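Local coordinates for protein homoserine O-acetyltransferase (Pseudomonas veronii, PDB 5EFZ) that hydrolyses ethyl acetate to ethanol and acetate as a homodimeric esterase that takes part in the bacterial breakdown of short-chain methyl ketones, at residues A[132-135]-A[136-140]; A[120-123]-A[124-128]; A[85-88]-A[89-92]; A[71-74]-A[75-79]; A[183-186]-A[187-191]. All blocks are in the same frame, centred on the assembly; numbering follows the deposited sequence.

Contact 1 of 5, residues A[132-135]-A[136-140]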
loop_
_atom_site.group_PDB
_atom_site.type_symbol
_atom_site.label_atom_id
_atom_site.label_comp_id
_atom_site.label_asym_id
_atom_site.label_seq_id
_atom_site.Cartn_x
_atom_site.Cartn_y
_atom_site.Cartn_z
ATOM N N HIS A 132 -13.683 -16.314 -26.557
ATOM C CA HIS A 132 -14.205 -17.617 -26.944
ATOM C C HIS A 132 -14.779 -17.568 -28.365
ATOM O O HIS A 132 -14.603 -18.514 -29.156
ATOM C CB HIS A 132 -15.253 -18.077 -25.942
ATOM C CG HIS A 132 -15.869 -19.400 -26.286
ATOM N ND1 HIS A 132 -17.071 -19.508 -26.945
ATOM C CD2 HIS A 132 -15.461 -20.669 -26.044
ATOM C CE1 HIS A 132 -17.372 -20.784 -27.117
ATOM N NE2 HIS A 132 -16.409 -21.512 -26.581
ATOM N N THR A 133 -15.459 -16.480 -28.707
ATOM C CA THR A 133 -16.021 -16.352 -30.060
ATOM C C THR A 133 -14.893 -16.251 -31.079
ATOM O O THR A 133 -14.946 -16.852 -32.148
ATOM C CB THR A 133 -16.949 -15.112 -30.182
ATOM O OG1 THR A 133 -18.119 -15.357 -29.399
ATOM C CG2 THR A 133 -17.359 -14.877 -31.652
ATOM N N LEU A 134 -13.861 -15.492 -30.718
ATOM C CA LEU A 134 -12.688 -15.343 -31.564
ATOM C C LEU A 134 -12.058 -16.704 -31.855
ATOM O O LEU A 134 -11.784 -17.056 -33.007
ATOM C CB LEU A 134 -11.666 -14.433 -30.870
ATOM C CG LEU A 134 -10.308 -14.342 -31.574
ATOM C CD1 LEU A 134 -10.397 -13.512 -32.840
ATOM C CD2 LEU A 134 -9.267 -13.777 -30.592
ATOM N N LEU A 135 -11.831 -17.475 -30.801
ATOM C CA LEU A 135 -11.122 -18.751 -30.972
ATOM C C LEU A 135 -11.929 -19.744 -31.790
ATOM O O LEU A 135 -11.404 -20.372 -32.706
ATOM C CB LEU A 135 -10.773 -19.342 -29.601
ATOM C CG LEU A 135 -9.708 -18.534 -28.826
ATOM C CD1 LEU A 135 -9.664 -19.010 -27.372
ATOM C CD2 LEU A 135 -8.320 -18.676 -29.458
ATOM N N THR A 136 -13.208 -19.902 -31.478
ATOM C CA THR A 136 -13.986 -20.934 -32.186
ATOM C C THR A 136 -14.372 -20.513 -33.598
ATOM O O THR A 136 -14.274 -21.300 -34.524
ATOM C CB THR A 136 -15.260 -21.296 -31.420
ATOM O OG1 THR A 136 -16.021 -20.101 -31.190
ATOM C CG2 THR A 136 -14.896 -21.945 -30.071
ATOM N N GLU A 137 -14.813 -19.266 -33.765
ATOM C CA GLU A 137 -15.371 -18.829 -35.033
ATOM C C GLU A 137 -14.325 -18.310 -36.010
ATOM O O GLU A 137 -14.480 -18.466 -37.206
ATOM C CB GLU A 137 -16.433 -17.751 -34.805
ATOM C CG GLU A 137 -17.580 -18.230 -33.928
ATOM C CD GLU A 137 -18.141 -19.567 -34.395
ATOM O OE1 GLU A 137 -18.765 -19.596 -35.477
ATOM O OE2 GLU A 137 -17.954 -20.587 -33.688
ATOM N N TYR A 138 -13.259 -17.705 -35.522
ATOM C CA TYR A 138 -12.231 -17.174 -36.425
ATOM C C TYR A 138 -11.091 -18.157 -36.610
ATOM O O TYR A 138 -10.692 -18.429 -37.732
ATOM C CB TYR A 138 -11.699 -15.816 -35.923
ATOM C CG TYR A 138 -10.616 -15.241 -36.826
ATOM C CD1 TYR A 138 -10.943 -14.533 -37.989
ATOM C CD2 TYR A 138 -9.271 -15.440 -36.540
ATOM C CE1 TYR A 138 -9.952 -14.026 -38.826
ATOM C CE2 TYR A 138 -8.278 -14.941 -37.366
ATOM C CZ TYR A 138 -8.621 -14.234 -38.504
ATOM O OH TYR A 138 -7.622 -13.740 -39.311
ATOM N N PHE A 139 -10.586 -18.740 -35.527
ATOM C CA PHE A 139 -9.464 -19.666 -35.659
ATOM C C PHE A 139 -9.865 -21.145 -35.806
ATOM O O PHE A 139 -9.038 -21.962 -36.223
ATOM C CB PHE A 139 -8.536 -19.548 -34.452
ATOM C CG PHE A 139 -7.768 -18.259 -34.374
ATOM C CD1 PHE A 139 -6.663 -18.040 -35.173
ATOM C CD2 PHE A 139 -8.143 -17.279 -33.466
ATOM C CE1 PHE A 139 -5.950 -16.860 -35.095
ATOM C CE2 PHE A 139 -7.436 -16.083 -33.371
ATOM C CZ PHE A 139 -6.343 -15.860 -34.193
ATOM N N GLY A 140 -11.099 -21.506 -35.441
ATOM C CA GLY A 140 -11.528 -22.898 -35.529
ATOM C C GLY A 140 -10.941 -23.732 -34.401
ATOM O O GLY A 140 -10.871 -24.969 -34.466
#
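Thr136 folds back on His132 near the C-terminal end of helix 124-139, which packs against the central sheet of the alpha/beta-hydrolase fold. Thr136 CB lies 3.6 Å from His132 O, and there the side chain forks. The hydroxyl sits between the backbone N and the carbonyl carbon (chi1 55°), a turn that brings Thr136 OG1 to 2.9 Å from His132 O, the oxygen that also takes the backbone N-H of Thr136. Glu137 OE2 is a rival acceptor, so the single hydroxyl proton could serve either. The methyl branch meets the side chain instead: Thr136 CG2 hangs over one face of the imidazole, toward its rim, 4.1 Å from the centroid of the His132 ring in a CH-pi contact. Threonine suits the place because one small residue supplies both a hydroxyl and a methyl. Tyr164 stacks on the same histidine and Phe167 meets it edge-to-face.

Apolar residues occupy the side of the helix turned to the sheet. Leu134 and Phe139 lie side by side, Leu134 CG 3.8 Å from Phe139 CE2; the leucine reaches Leu46 and Val48 of strand 45-51, the phenylalanine Val50. The last turn widens to pi type. Leu134 O accepts two N-H groups: Tyr138 N, 3.0 Å away, stands above the carbonyl plane, whereas Phe139 N, 3.3 Å away, lies nearly in line with the C=O bond.

Contact 2 of 5, residues A[120-123]-A[124-128]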
loop_
_atom_site.group_PDB
_atom_site.type_symbol
_atom_site.label_atom_id
_atom_site.label_comp_id
_atom_site.label_asym_id
_atom_site.label_seq_id
_atom_site.Cartn_x
_atom_site.Cartn_y
_atom_site.Cartn_z
ATOM N N ALA A 120 -19.043 1.728 -22.681
ATOM C CA ALA A 120 -19.830 0.909 -21.758
ATOM C C ALA A 120 -18.985 0.338 -20.625
ATOM O O ALA A 120 -17.760 0.278 -20.714
ATOM C CB ALA A 120 -20.517 -0.242 -22.521
ATOM N N ASN A 121 -19.653 -0.065 -19.546
ATOM C CA ASN A 121 -18.981 -0.778 -18.473
ATOM C C ASN A 121 -18.776 -2.216 -18.932
ATOM O O ASN A 121 -19.743 -2.923 -19.165
ATOM C CB ASN A 121 -19.808 -0.711 -17.186
ATOM C CG ASN A 121 -19.807 0.672 -16.581
ATOM O OD1 ASN A 121 -18.816 1.399 -16.680
ATOM N ND2 ASN A 121 -20.906 1.040 -15.948
ATOM N N VAL A 122 -17.514 -2.612 -19.102
ATOM C CA VAL A 122 -17.182 -3.943 -19.590
ATOM C C VAL A 122 -16.679 -4.814 -18.424
ATOM O O VAL A 122 -15.917 -4.346 -17.566
ATOM C CB VAL A 122 -16.123 -3.862 -20.696
ATOM C CG1 VAL A 122 -15.757 -5.251 -21.227
ATOM C CG2 VAL A 122 -16.631 -2.976 -21.848
ATOM N N ARG A 123 -17.134 -6.060 -18.379
ATOM C CA ARG A 123 -16.733 -6.983 -17.324
ATOM C C ARG A 123 -15.735 -8.028 -17.851
ATOM O O ARG A 123 -15.640 -8.259 -19.070
ATOM C CB ARG A 123 -17.965 -7.700 -16.715
ATOM C CG ARG A 123 -18.870 -6.799 -15.834
ATOM C CD ARG A 123 -20.062 -7.605 -15.272
ATOM N NE ARG A 123 -20.878 -6.780 -14.361
ATOM C CZ ARG A 123 -20.653 -6.633 -13.053
ATOM N NH1 ARG A 123 -19.632 -7.240 -12.466
ATOM N NH2 ARG A 123 -21.470 -5.869 -12.330
ATOM N N ILE A 124 -15.012 -8.656 -16.923
ATOM C CA ILE A 124 -14.104 -9.757 -17.269
ATOM C C ILE A 124 -14.836 -10.801 -18.120
ATOM O O ILE A 124 -14.289 -11.295 -19.118
ATOM C CB ILE A 124 -13.536 -10.418 -16.007
ATOM C CG1 ILE A 124 -12.633 -9.432 -15.230
ATOM C CG2 ILE A 124 -12.768 -11.712 -16.357
ATOM C CD1 ILE A 124 -11.317 -9.079 -15.923
ATOM N N GLY A 125 -16.082 -11.108 -17.755
ATOM C CA GLY A 125 -16.845 -12.101 -18.510
ATOM C C GLY A 125 -17.090 -11.701 -19.965
ATOM O O GLY A 125 -17.200 -12.568 -20.853
ATOM N N ASP A 126 -17.196 -10.395 -20.233
ATOM C CA ASP A 126 -17.362 -9.938 -21.613
ATOM C C ASP A 126 -16.103 -10.225 -22.431
ATOM O O ASP A 126 -16.207 -10.692 -23.549
ATOM C CB ASP A 126 -17.700 -8.430 -21.655
ATOM C CG ASP A 126 -19.012 -8.100 -20.936
ATOM O OD1 ASP A 126 -20.017 -8.822 -21.148
ATOM O OD2 ASP A 126 -19.043 -7.105 -20.157
ATOM N N ASP A 127 -14.914 -9.939 -21.888
ATOM C CA ASP A 127 -13.667 -10.332 -22.556
ATOM C C ASP A 127 -13.601 -11.827 -22.872
ATOM O O ASP A 127 -13.227 -12.243 -23.983
ATOM C CB ASP A 127 -12.461 -9.967 -21.696
ATOM C CG ASP A 127 -12.131 -8.473 -21.765
ATOM O OD1 ASP A 127 -11.718 -8.009 -22.846
ATOM O OD2 ASP A 127 -12.259 -7.771 -20.739
ATOM N N VAL A 128 -13.957 -12.645 -21.895
ATOM C CA VAL A 128 -13.828 -14.103 -22.082
ATOM C C VAL A 128 -14.816 -14.600 -23.123
ATOM O O VAL A 128 -14.485 -15.445 -23.967
ATOM C CB VAL A 128 -13.979 -14.818 -20.729
ATOM C CG1 VAL A 128 -14.039 -16.376 -20.887
ATOM C CG2 VAL A 128 -12.755 -14.425 -19.849
HETATM O O HOH W 1 -20.713 -5.483 -19.041
#
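Arg123, at the N-cap of helix 124-139, is met by the carboxylate of Asp126 from the first helical turn. Ile124, the first helical residue, packs its side chain on Gln155 of helix 152-163 and Lys272 of helix 263-274, in a buried place that suits a branched apolar residue; about 9 Å separates it from the side chain of Ser151, the inferred nucleophile. Its carbonyl opens the regular helical pattern by accepting from Val128 N.

Asp126 carries the contact. A chi1 of -61° places its CG beside its own backbone N and swings the carboxylate back to the start of the helix, where Asp126 OD2 takes the N-H of Arg123 at 2.8 Å in an almost straight bond (171°). The donor comes from the anti side, somewhat out of the carboxylate plane. A water donates a second hydrogen bond to Asp126 OD2 at 2.6 Å and one to Asn121 O, tying the carboxylate to the loop, while Asp126 OD1 accepts from Glu36 N. Val122 CG1 packs 3.8 Å from Asp126 CB. The backbone N of Asp126 makes a weak bond to Arg123 O.

Asp127 sends its N-H to the same carbonyl, again weakly, at 3.4 Å from Arg123 O. Its carboxylate is engaged by Lys272 in a salt bridge and by Ile99 N, just as the guanidinium of Arg123 finds Glu37. The bond from the N-cap N-H to an acidic side chain three residues on is one half of a capping box; the other half is missing, since arginine at the N-cap offers no side-chain acceptor.

Contact 3 of 5, residues A[85-88]-A[89-92]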
loop_
_atom_site.group_PDB
_atom_site.type_symbol
_atom_site.label_atom_id
_atom_site.label_comp_id
_atom_site.label_asym_id
_atom_site.label_seq_id
_atom_site.Cartn_x
_atom_site.Cartn_y
_atom_site.Cartn_z
ATOM N N ALA A 85 9.113 -21.137 -21.751
ATOM C CA ALA A 85 7.971 -22.055 -21.673
ATOM C C ALA A 85 6.955 -21.751 -22.792
ATOM O O ALA A 85 6.473 -22.669 -23.484
ATOM C CB ALA A 85 7.293 -21.971 -20.290
ATOM N N LEU A 86 6.612 -20.469 -22.956
ATOM C CA LEU A 86 5.740 -20.047 -24.057
ATOM C C LEU A 86 6.589 -19.929 -25.320
ATOM O O LEU A 86 6.983 -18.845 -25.736
ATOM C CB LEU A 86 5.055 -18.724 -23.749
ATOM C CG LEU A 86 4.275 -18.710 -22.425
ATOM C CD1 LEU A 86 3.506 -17.420 -22.274
ATOM C CD2 LEU A 86 3.356 -19.921 -22.332
ATOM N N ASP A 87 6.840 -21.072 -25.926
ATOM C CA ASP A 87 7.756 -21.215 -27.037
ATOM C C ASP A 87 6.967 -21.302 -28.343
ATOM O O ASP A 87 6.273 -22.279 -28.571
ATOM C CB ASP A 87 8.598 -22.483 -26.814
ATOM C CG ASP A 87 9.690 -22.686 -27.850
ATOM O OD1 ASP A 87 9.615 -22.146 -28.974
ATOM O OD2 ASP A 87 10.649 -23.424 -27.527
ATOM N N PRO A 88 7.107 -20.304 -29.222
ATOM C CA PRO A 88 6.314 -20.312 -30.461
ATOM C C PRO A 88 6.786 -21.330 -31.508
ATOM O O PRO A 88 6.126 -21.523 -32.553
ATOM C CB PRO A 88 6.457 -18.870 -30.961
ATOM C CG PRO A 88 7.779 -18.426 -30.431
ATOM C CD PRO A 88 7.980 -19.119 -29.116
ATOM N N SER A 89 7.891 -22.024 -31.247
ATOM C CA SER A 89 8.265 -23.103 -32.153
ATOM C C SER A 89 7.499 -24.389 -31.802
ATOM O O SER A 89 7.552 -25.379 -32.538
ATOM C CB SER A 89 9.780 -23.347 -32.125
ATOM O OG SER A 89 10.196 -23.860 -30.872
ATOM N N LYS A 90 6.789 -24.382 -30.674
ATOM C CA LYS A 90 6.023 -25.558 -30.241
ATOM C C LYS A 90 4.530 -25.247 -30.113
ATOM O O LYS A 90 3.688 -26.115 -30.343
ATOM C CB LYS A 90 6.543 -26.086 -28.899
ATOM C CG LYS A 90 7.982 -26.624 -28.919
ATOM C CD LYS A 90 8.489 -26.753 -27.492
ATOM C CE LYS A 90 9.897 -27.348 -27.428
ATOM N NZ LYS A 90 10.398 -27.191 -26.027
ATOM N N TYR A 91 4.213 -24.023 -29.710
ATOM C CA TYR A 91 2.820 -23.620 -29.426
ATOM C C TYR A 91 2.369 -22.487 -30.324
ATOM O O TYR A 91 3.191 -21.710 -30.819
ATOM C CB TYR A 91 2.685 -23.194 -27.953
ATOM C CG TYR A 91 3.010 -24.327 -27.042
ATOM C CD1 TYR A 91 2.070 -25.292 -26.777
ATOM C CD2 TYR A 91 4.270 -24.435 -26.453
ATOM C CE1 TYR A 91 2.358 -26.368 -25.955
ATOM C CE2 TYR A 91 4.578 -25.499 -25.626
ATOM C CZ TYR A 91 3.615 -26.466 -25.382
ATOM O OH TYR A 91 3.894 -27.528 -24.569
ATOM N N CYS A 92 1.065 -22.431 -30.585
ATOM C CA CYS A 92 0.460 -21.245 -31.158
ATOM C C CYS A 92 -0.027 -20.351 -30.022
ATOM O O CYS A 92 -1.057 -20.624 -29.378
ATOM C CB CYS A 92 -0.693 -21.625 -32.089
ATOM S SG CYS A 92 -1.464 -20.179 -32.875
HETATM O O HOH W 2 10.321 -24.688 -24.703
#
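Asp87 and Ser89 form the tight part of this turn. With CG anti to the backbone N (chi1 -175°), the Asp87 carboxylate lies over the following residues, and Asp87 OD1 receives two bonds from the same face of its plane: Ser89 OG at 2.6 Å and Ser89 N at 2.9 Å. The second makes an Asx turn. Asp87 O is doubly held as well, by Lys90 N from above the carbonyl plane and by Tyr91 N, 2.9 Å away and close to the line of the C=O bond. Pro88, its phi fixed by the ring, suits the bend between them.

The other carboxylate oxygen faces a looser side. Asp87 OD2 stays 4.1 Å from Lys90 NZ, beyond a salt bridge, and a water joins the two; Ser89 and Lys90 are exposed. With an alanine here in place of Asp87, Ser89 OG and Ser89 N would probably lose their shared acceptor, and the Ser89 hydroxyl would be left free to turn.

Leu86, at the centre of an inverse gamma turn, packs on Ile62 of strand 61-65. Tyr91 reaches Ile62 and, on helix 342-356, Leu356, just where the chain enters strand 92-96.

Contact 4 of 5, residues A[71-74]-A[75-79]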
loop_
_atom_site.group_PDB
_atom_site.type_symbol
_atom_site.label_atom_id
_atom_site.label_comp_id
_atom_site.label_asym_id
_atom_site.label_seq_id
_atom_site.Cartn_x
_atom_site.Cartn_y
_atom_site.Cartn_z
ATOM N N THR A 71 -0.710 -4.134 -23.086
ATOM C CA THR A 71 -1.082 -4.580 -24.412
ATOM C C THR A 71 -0.381 -5.889 -24.711
ATOM O O THR A 71 0.432 -6.390 -23.917
ATOM C CB THR A 71 -0.704 -3.572 -25.523
ATOM O OG1 THR A 71 0.731 -3.526 -25.632
ATOM C CG2 THR A 71 -1.284 -2.135 -25.241
ATOM N N SER A 72 -0.709 -6.451 -25.861
ATOM C CA SER A 72 -0.088 -7.704 -26.276
ATOM C C SER A 72 1.442 -7.563 -26.395
ATOM O O SER A 72 2.167 -8.547 -26.240
ATOM C CB SER A 72 -0.692 -8.182 -27.615
ATOM O OG SER A 72 -0.837 -7.100 -28.535
ATOM N N LYS A 73 1.923 -6.352 -26.684
ATOM C CA LYS A 73 3.350 -6.124 -26.870
ATOM C C LYS A 73 4.129 -6.516 -25.621
ATOM O O LYS A 73 5.188 -7.156 -25.714
ATOM C CB LYS A 73 3.654 -4.662 -27.197
ATOM C CG LYS A 73 5.035 -4.476 -27.798
ATOM C CD LYS A 73 5.096 -5.375 -29.027
ATOM C CE LYS A 73 6.403 -5.298 -29.776
ATOM N NZ LYS A 73 6.330 -6.175 -30.983
ATOM N N ALA A 74 3.600 -6.129 -24.462
ATOM C CA ALA A 74 4.243 -6.474 -23.193
ATOM C C ALA A 74 4.325 -7.985 -22.972
ATOM O O ALA A 74 5.356 -8.462 -22.517
ATOM C CB ALA A 74 3.518 -5.830 -22.012
ATOM N N MET A 75 3.247 -8.725 -23.250
ATOM C CA MET A 75 3.271 -10.164 -23.019
ATOM C C MET A 75 4.310 -10.800 -23.927
ATOM O O MET A 75 5.023 -11.740 -23.537
ATOM C CB MET A 75 1.896 -10.801 -23.258
ATOM C CG MET A 75 0.763 -10.127 -22.475
ATOM S SD MET A 75 1.212 -10.021 -20.709
ATOM C CE MET A 75 1.257 -11.760 -20.280
ATOM N N GLU A 76 4.394 -10.282 -25.144
ATOM C CA GLU A 76 5.360 -10.791 -26.098
ATOM C C GLU A 76 6.804 -10.551 -25.656
ATOM O O GLU A 76 7.622 -11.470 -25.659
ATOM C CB GLU A 76 5.139 -10.146 -27.465
ATOM C CG GLU A 76 6.152 -10.580 -28.476
ATOM C CD GLU A 76 6.103 -9.755 -29.735
ATOM O OE1 GLU A 76 5.376 -8.737 -29.762
ATOM O OE2 GLU A 76 6.792 -10.130 -30.699
ATOM N N GLN A 77 7.114 -9.304 -25.311
ATOM C CA GLN A 77 8.460 -8.920 -24.944
ATOM C C GLN A 77 8.972 -9.634 -23.682
ATOM O O GLN A 77 10.149 -9.955 -23.599
ATOM C CB GLN A 77 8.531 -7.398 -24.734
ATOM C CG GLN A 77 8.456 -6.624 -26.043
ATOM C CD GLN A 77 8.478 -5.124 -25.842
ATOM O OE1 GLN A 77 8.012 -4.610 -24.813
ATOM N NE2 GLN A 77 9.017 -4.409 -26.820
ATOM N N ILE A 78 8.097 -9.850 -22.711
ATOM C CA ILE A 78 8.556 -10.350 -21.405
ATOM C C ILE A 78 8.548 -11.881 -21.345
ATOM O O ILE A 78 9.438 -12.489 -20.738
ATOM C CB ILE A 78 7.689 -9.758 -20.274
ATOM C CG1 ILE A 78 7.789 -8.226 -20.297
ATOM C CG2 ILE A 78 8.103 -10.310 -18.888
ATOM C CD1 ILE A 78 6.671 -7.547 -19.543
ATOM N N TYR A 79 7.585 -12.509 -22.015
ATOM C CA TYR A 79 7.295 -13.933 -21.766
ATOM C C TYR A 79 7.456 -14.895 -22.944
ATOM O O TYR A 79 7.676 -16.099 -22.738
ATOM C CB TYR A 79 5.865 -14.067 -21.231
ATOM C CG TYR A 79 5.688 -13.358 -19.910
ATOM C CD1 TYR A 79 6.200 -13.894 -18.759
ATOM C CD2 TYR A 79 4.985 -12.149 -19.829
ATOM C CE1 TYR A 79 6.080 -13.242 -17.530
ATOM C CE2 TYR A 79 4.833 -11.491 -18.602
ATOM C CZ TYR A 79 5.383 -12.041 -17.459
ATOM O OH TYR A 79 5.261 -11.392 -16.244
#
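Helix 72-79 is the crossover helix of a beta-alpha-beta unit, linking the parallel strands 61-65 and 92-96 of the hydrolase sheet, and Lys73 and Glu76 are salt-bridged at its start. Lys73 leaves the backbone with CG anti to N (chi1 -163°), then bends at chi2 (56°), which turns the chain toward Glu76. The end of it, Lys73 NZ, stands 3.0 Å from Glu76 OE1, above the carboxylate plane, and also donates to Gly23 O. Gln77 lies across the aliphatic part: the methylenes rest against its amide, Lys73 CG 4.0 Å from Gln77 CD.

Below these side chains runs the regular backbone ladder, with Glu76 N on Ser72 O at 3.0 Å and Gln77 N on Lys73 O at 2.9 Å. Thr71 begins the helix as N-cap; Thr71 OG1 accepts from Lys73 N at 3.2 Å, and His22 is a further partner of the hydroxyl. Met75, buried against Val95 and Trp67, approaches the inferred nucleophile Ser151 to about 9 Å, side chain to side chain.

A methionine replacing Lys73 would probably leave Glu76 without its opposite charge and Gly23 O without this donor. One ammonium group thus probably helps balance an acid three residues on, and it ties the helix start to the segment around Gly23.

Contact 5 of 5, residues A[183-186]-A[187-191]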
loop_
_atom_site.group_PDB
_atom_site.type_symbol
_atom_site.label_atom_id
_atom_site.label_comp_id
_atom_site.label_asym_id
_atom_site.label_seq_id
_atom_site.Cartn_x
_atom_site.Cartn_y
_atom_site.Cartn_z
ATOM N N HIS A 183 -10.341 -4.939 -0.247
ATOM C CA HIS A 183 -9.124 -4.136 -0.163
ATOM C C HIS A 183 -8.633 -3.784 -1.570
ATOM O O HIS A 183 -8.156 -2.674 -1.811
ATOM C CB HIS A 183 -8.036 -4.888 0.645
ATOM C CG HIS A 183 -6.728 -4.163 0.747
ATOM N ND1 HIS A 183 -5.675 -4.395 -0.123
ATOM C CD2 HIS A 183 -6.281 -3.256 1.649
ATOM C CE1 HIS A 183 -4.657 -3.618 0.213
ATOM N NE2 HIS A 183 -4.996 -2.921 1.283
ATOM N N ASP A 184 -8.725 -4.736 -2.498
ATOM C CA ASP A 184 -8.235 -4.465 -3.847
ATOM C C ASP A 184 -9.165 -3.460 -4.545
ATOM O O ASP A 184 -8.723 -2.580 -5.304
ATOM C CB ASP A 184 -8.137 -5.768 -4.639
ATOM C CG ASP A 184 -7.344 -5.613 -5.908
ATOM O OD1 ASP A 184 -6.437 -4.746 -5.961
ATOM O OD2 ASP A 184 -7.613 -6.378 -6.857
ATOM N N PHE A 185 -10.466 -3.603 -4.282
ATOM C CA PHE A 185 -11.447 -2.659 -4.799
ATOM C C PHE A 185 -11.161 -1.236 -4.324
ATOM O O PHE A 185 -11.225 -0.280 -5.103
ATOM C CB PHE A 185 -12.853 -3.073 -4.366
ATOM C CG PHE A 185 -13.961 -2.238 -4.984
ATOM C CD1 PHE A 185 -14.324 -1.004 -4.439
ATOM C CD2 PHE A 185 -14.686 -2.726 -6.065
ATOM C CE1 PHE A 185 -15.358 -0.239 -5.018
ATOM C CE2 PHE A 185 -15.720 -1.975 -6.628
ATOM C CZ PHE A 185 -16.047 -0.735 -6.115
ATOM N N LEU A 186 -10.835 -1.091 -3.039
ATOM C CA LEU A 186 -10.438 0.229 -2.515
ATOM C C LEU A 186 -9.176 0.798 -3.188
ATOM O O LEU A 186 -9.107 2.000 -3.523
ATOM C CB LEU A 186 -10.213 0.135 -1.007
ATOM C CG LEU A 186 -9.668 1.420 -0.353
ATOM C CD1 LEU A 186 -10.724 2.538 -0.369
ATOM C CD2 LEU A 186 -9.243 1.107 1.082
ATOM N N PHE A 187 -8.151 -0.042 -3.347
ATOM C CA PHE A 187 -6.954 0.379 -4.055
ATOM C C PHE A 187 -7.295 0.938 -5.438
ATOM O O PHE A 187 -6.847 2.009 -5.828
ATOM C CB PHE A 187 -6.010 -0.813 -4.203
ATOM C CG PHE A 187 -4.822 -0.557 -5.094
ATOM C CD1 PHE A 187 -4.094 0.612 -4.994
ATOM C CD2 PHE A 187 -4.379 -1.553 -5.979
ATOM C CE1 PHE A 187 -2.940 0.817 -5.820
ATOM C CE2 PHE A 187 -3.253 -1.339 -6.812
ATOM C CZ PHE A 187 -2.543 -0.167 -6.723
ATOM N N THR A 188 -8.095 0.188 -6.183
ATOM C CA THR A 188 -8.438 0.628 -7.530
ATOM C C THR A 188 -9.340 1.863 -7.491
ATOM O O THR A 188 -9.229 2.730 -8.342
ATOM C CB THR A 188 -9.092 -0.494 -8.294
ATOM O OG1 THR A 188 -8.213 -1.647 -8.222
ATOM C CG2 THR A 188 -9.255 -0.067 -9.773
ATOM N N GLU A 189 -10.207 1.962 -6.492
ATOM C CA GLU A 189 -10.998 3.192 -6.322
ATOM C C GLU A 189 -10.090 4.406 -6.129
ATOM O O GLU A 189 -10.316 5.483 -6.707
ATOM C CB GLU A 189 -11.959 3.076 -5.145
ATOM C CG GLU A 189 -12.705 4.389 -4.860
ATOM C CD GLU A 189 -13.895 4.192 -3.941
ATOM O OE1 GLU A 189 -13.922 4.770 -2.823
ATOM O OE2 GLU A 189 -14.817 3.476 -4.357
ATOM N N ILE A 190 -9.070 4.249 -5.305
ATOM C CA ILE A 190 -8.141 5.351 -5.054
ATOM C C ILE A 190 -7.373 5.680 -6.319
ATOM O O ILE A 190 -7.125 6.847 -6.613
ATOM C CB ILE A 190 -7.174 4.989 -3.886
ATOM C CG1 ILE A 190 -8.017 4.976 -2.581
ATOM C CG2 ILE A 190 -5.968 5.996 -3.820
ATOM C CD1 ILE A 190 -7.279 4.366 -1.339
ATOM N N LEU A 191 -6.997 4.647 -7.076
ATOM C CA LEU A 191 -6.334 4.862 -8.387
ATOM C C LEU A 191 -7.217 5.622 -9.358
ATOM O O LEU A 191 -6.739 6.462 -10.137
ATOM C CB LEU A 191 -5.946 3.543 -9.028
ATOM C CG LEU A 191 -4.738 2.783 -8.493
ATOM C CD1 LEU A 191 -4.691 1.409 -9.217
ATOM C CD2 LEU A 191 -3.434 3.590 -8.722
HETATM O O HOH W 3 -9.688 -3.895 -7.807
#
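Leu186 and Ile190 supply the apolar part of this turn of helix 182-196. They cross one helical turn apart, Leu186 CG 3.9 Å from Ile190 CD1, and the two branched chains present an apolar surface that packs on Thr224 and Leu222 of the second subunit.

Carboxylates meet aromatic rings in two places. Asp184 OD1 lies in the plane of the Phe187 ring at its edge, 3.8 Å from Phe187 CD2, with carboxylate and ring only 27° from coplanar. This oxygen is buried and has no hydrogen-bond partner, so the slightly positive ring edge probably eases its burial; its twin, OD2, is held by Asn180 and Trp273. A chi1 of -167° sets the Asp184 carboxylate beside the carbonyl carbon, within reach of that ring. The Phe187 side chain also comes within about 7 Å of that of His334, an inferred active-site residue. In the second pair, Glu189 OE2 approaches Phe185 CE1 obliquely to 3.8 Å, the planes inclined at 72°.

Hydrogen bonds follow the helical repeat: Phe187 N to His183 O at 3.0 Å, Thr188 N to Asp184 O at 3.0 Å, Glu189 N to Phe185 O at 2.8 Å. A water joins Thr188 OG1, 2.7 Å away, to Asp184 O, though its bond to the carbonyl is weak.

Polar links also cross the dimer: a salt bridge from Glu189 OE1 to Lys221 of the second subunit and a hydrogen bond between His183 NE2 and Leu225 O of that subunit. Within the chain, Thr188 packs on helix 263-274 and Phe187 on Met226 and Trp223 of helix 213-227.

How the contacts relate
From the N terminus the order is contact 4, contact 3, contact 2, contact 1 and contact 5. Each is local, joining consecutive segments, so none closes a long loop; they run in series without nesting or crossing. Contact 4 lies on crossover helix 72-79, and contact 3 shapes the loop that leads on to strand 92-96; these two touch, Leu86 CB being 3.8 Å from Tyr79 O. Contacts 2 and 1 stand at the beginning and end of helix 124-139, their centres 17 Å apart. Contact 5, on helix 182-196, lies across the chain's centre from contacts 1, 3 and 4, and it alone of the five reaches the second subunit.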